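Long-range contact in cephalosporin acylase (Bacillus halodurans, PDB 2NLZ), which is probably an N-terminal nucleophile hydrolase of the gamma-glutamyltranspeptidase family that cleaves amide bonds, as in cephalosporin acylases: residues Ile257-Tyr262 / Glu278-Val283. The protein carries 1 engineered substitution. Numbering follows the deposited sequence.
Sequences IDYRGY and EALNIV
Ile257 and Tyr259 face Asn281 and Leu280 where the end of strand 250-259 packs against the last turns of helix 274-283; the axes of strand 257-259 and helix 278-283 approach to 8.8 Å, their N-to-C directions 44° apart. This is helix-on-sheet packing in a gamma-glutamyltranspeptidase-type, N-terminal nucleophile fold, at the type I' turn from Tyr259 to Tyr262 that leads into strand 262-266. Tyr259 carries much of it. With CG anti to the backbone N (chi1 -166°), its ring is directed at the helix and receives Leu280 CD1 over one face, a CH-pi contact 4.0 Å from the ring centroid and 24° off the normal. CG of Arg260 lies over the opposite face, toward the rim, so the ring is sandwiched between the two aliphatic groups. Val283 CG1 comes in near the ring plane at the phenolic edge, 3.6 Å from Tyr259 OH. Tyr259 OH also accepts a hydrogen bond from Arg260 NH2 (3.2 Å), from a position tilted out of the guanidinium plane, and it bonds to Asp457, at the end of helix 444-457; the same carboxylate pairs with Arg260 NE. A leucine in place of Tyr259 would probably leave Arg260 NH2 and Asp457 without their shared hydroxyl and strip Leu280 of its aromatic face. Further back along the strand, Ile257 sends CD1 against the flat amide of Asn281, 3.5 Å from OD1, a van der Waals contact on a side chain that also meets helix 331-338. The turn itself is pinned from the strand side: at Gly261, where a CB would run into the carbonyl O of Arg260, the backbone N-H reaches Asp258 OD1, with N 3.2 Å from it, on the syn side but well out of the carboxylate plane, an Asx motif.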
loop_
_atom_site.group_PDB
_atom_site.type_symbol
_atom_site.label_atom_id
_atom_site.label_comp_id
_atom_site.label_asym_id
_atom_site.label_seq_id
_atom_site.Cartn_x
_atom_site.Cartn_y
_atom_site.Cartn_z
ATOM N N ILE D 257 26.262 2.002 -26.800
ATOM C CA ILE D 257 26.182 0.577 -26.589
ATOM C C ILE D 257 24.902 0.170 -27.295
ATOM O O ILE D 257 23.938 0.944 -27.312
ATOM C CB ILE D 257 26.115 0.262 -25.060
ATOM C CG1 ILE D 257 27.523 0.026 -24.493
ATOM C CG2 ILE D 257 25.158 -0.904 -24.734
ATOM C CD1 ILE D 257 28.401 -0.911 -25.327
ATOM N N ASP D 258 24.893 -1.010 -27.916
ATOM C CA ASP D 258 23.645 -1.564 -28.418
ATOM C C ASP D 258 22.965 -2.273 -27.268
ATOM O O ASP D 258 23.468 -3.283 -26.786
ATOM C CB ASP D 258 23.874 -2.535 -29.571
ATOM C CG ASP D 258 22.571 -2.992 -30.219
ATOM O OD1 ASP D 258 21.838 -3.812 -29.615
ATOM O OD2 ASP D 258 22.285 -2.535 -31.344
ATOM N N TYR D 259 21.842 -1.727 -26.811
ATOM C CA TYR D 259 21.053 -2.388 -25.773
ATOM C C TYR D 259 19.708 -2.857 -26.327
ATOM O O TYR D 259 18.717 -2.109 -26.347
ATOM C CB TYR D 259 20.879 -1.509 -24.521
ATOM C CG TYR D 259 20.372 -2.297 -23.337
ATOM C CD1 TYR D 259 21.232 -3.106 -22.605
ATOM C CD2 TYR D 259 19.026 -2.258 -22.969
ATOM C CE1 TYR D 259 20.774 -3.852 -21.534
ATOM C CE2 TYR D 259 18.556 -2.998 -21.903
ATOM C CZ TYR D 259 19.437 -3.797 -21.183
ATOM O OH TYR D 259 18.991 -4.550 -20.108
ATOM N N ARG D 260 19.708 -4.114 -26.778
ATOM C CA ARG D 260 18.518 -4.805 -27.279
ATOM C C ARG D 260 17.862 -4.062 -28.434
ATOM O O ARG D 260 16.636 -3.907 -28.468
ATOM C CB ARG D 260 17.520 -5.069 -26.141
ATOM C CG ARG D 260 18.211 -5.401 -24.839
ATOM C CD ARG D 260 17.364 -6.232 -23.945
ATOM N NE ARG D 260 17.996 -6.411 -22.641
ATOM C CZ ARG D 260 18.779 -7.435 -22.327
ATOM N NH1 ARG D 260 19.031 -8.377 -23.226
ATOM N NH2 ARG D 260 19.308 -7.519 -21.114
ATOM N N GLY D 261 18.701 -3.603 -29.367
ATOM C CA GLY D 261 18.246 -2.916 -30.582
ATOM C C GLY D 261 18.377 -1.405 -30.528
ATOM O O GLY D 261 18.625 -0.750 -31.553
ATOM N N TYR D 262 18.186 -0.860 -29.325
ATOM C CA TYR D 262 18.352 0.561 -29.058
ATOM C C TYR D 262 19.838 0.872 -28.894
ATOM O O TYR D 262 20.654 -0.032 -28.686
ATOM C CB TYR D 262 17.610 0.950 -27.773
ATOM C CG TYR D 262 16.095 0.871 -27.855
ATOM C CD1 TYR D 262 15.334 2.019 -28.056
ATOM C CD2 TYR D 262 15.426 -0.353 -27.719
ATOM C CE1 TYR D 262 13.951 1.958 -28.130
ATOM C CE2 TYR D 262 14.037 -0.427 -27.792
ATOM C CZ TYR D 262 13.309 0.736 -27.998
ATOM O OH TYR D 262 11.938 0.693 -28.073
ATOM N N GLU D 278 28.915 0.408 -19.644
ATOM C CA GLU D 278 29.545 -0.855 -19.290
ATOM C C GLU D 278 28.596 -1.755 -18.482
ATOM O O GLU D 278 28.471 -2.954 -18.766
ATOM C CB GLU D 278 30.842 -0.605 -18.517
ATOM C CG GLU D 278 31.612 -1.871 -18.181
ATOM C CD GLU D 278 32.801 -1.608 -17.282
ATOM O OE1 GLU D 278 33.330 -0.476 -17.277
ATOM O OE2 GLU D 278 33.205 -2.541 -16.570
ATOM N N ALA D 279 27.925 -1.171 -17.491
ATOM C CA ALA D 279 26.931 -1.904 -16.714
ATOM C C ALA D 279 25.854 -2.496 -17.620
ATOM O O ALA D 279 25.592 -3.696 -17.558
ATOM C CB ALA D 279 26.317 -1.025 -15.633
ATOM N N LEU D 280 25.259 -1.671 -18.481
ATOM C CA LEU D 280 24.270 -2.179 -19.439
ATOM C C LEU D 280 24.835 -3.318 -20.281
ATOM O O LEU D 280 24.117 -4.273 -20.606
ATOM C CB LEU D 280 23.720 -1.080 -20.360
ATOM C CG LEU D 280 22.395 -0.376 -20.029
ATOM C CD1 LEU D 280 21.518 -1.229 -19.116
ATOM C CD2 LEU D 280 22.631 0.990 -19.410
ATOM N N ASN D 281 26.125 -3.214 -20.604
ATOM C CA ASN D 281 26.802 -4.189 -21.450
ATOM C C ASN D 281 27.029 -5.527 -20.743
ATOM O O ASN D 281 26.951 -6.589 -21.359
ATOM C CB ASN D 281 28.129 -3.612 -21.937
ATOM C CG ASN D 281 28.418 -3.958 -23.372
ATOM O OD1 ASN D 281 27.500 -4.100 -24.194
ATOM N ND2 ASN D 281 29.705 -4.087 -23.694
ATOM N N ILE D 282 27.319 -5.459 -19.448
ATOM C CA ILE D 282 27.377 -6.646 -18.603
ATOM C C ILE D 282 25.984 -7.282 -18.486
ATOM O O ILE D 282 25.812 -8.475 -18.715
ATOM C CB ILE D 282 27.930 -6.303 -17.197
ATOM C CG1 ILE D 282 29.385 -5.835 -17.284
ATOM C CG2 ILE D 282 27.876 -7.506 -16.300
ATOM C CD1 ILE D 282 29.882 -5.080 -16.056
ATOM N N VAL D 283 24.985 -6.469 -18.165
ATOM C CA VAL D 283 23.639 -6.970 -17.902
ATOM C C VAL D 283 22.928 -7.474 -19.177
ATOM O O VAL D 283 22.023 -8.302 -19.107
ATOM C CB VAL D 283 22.798 -5.916 -17.114
ATOM C CG1 VAL D 283 21.821 -5.158 -18.020
ATOM C CG2 VAL D 283 22.061 -6.573 -15.983
#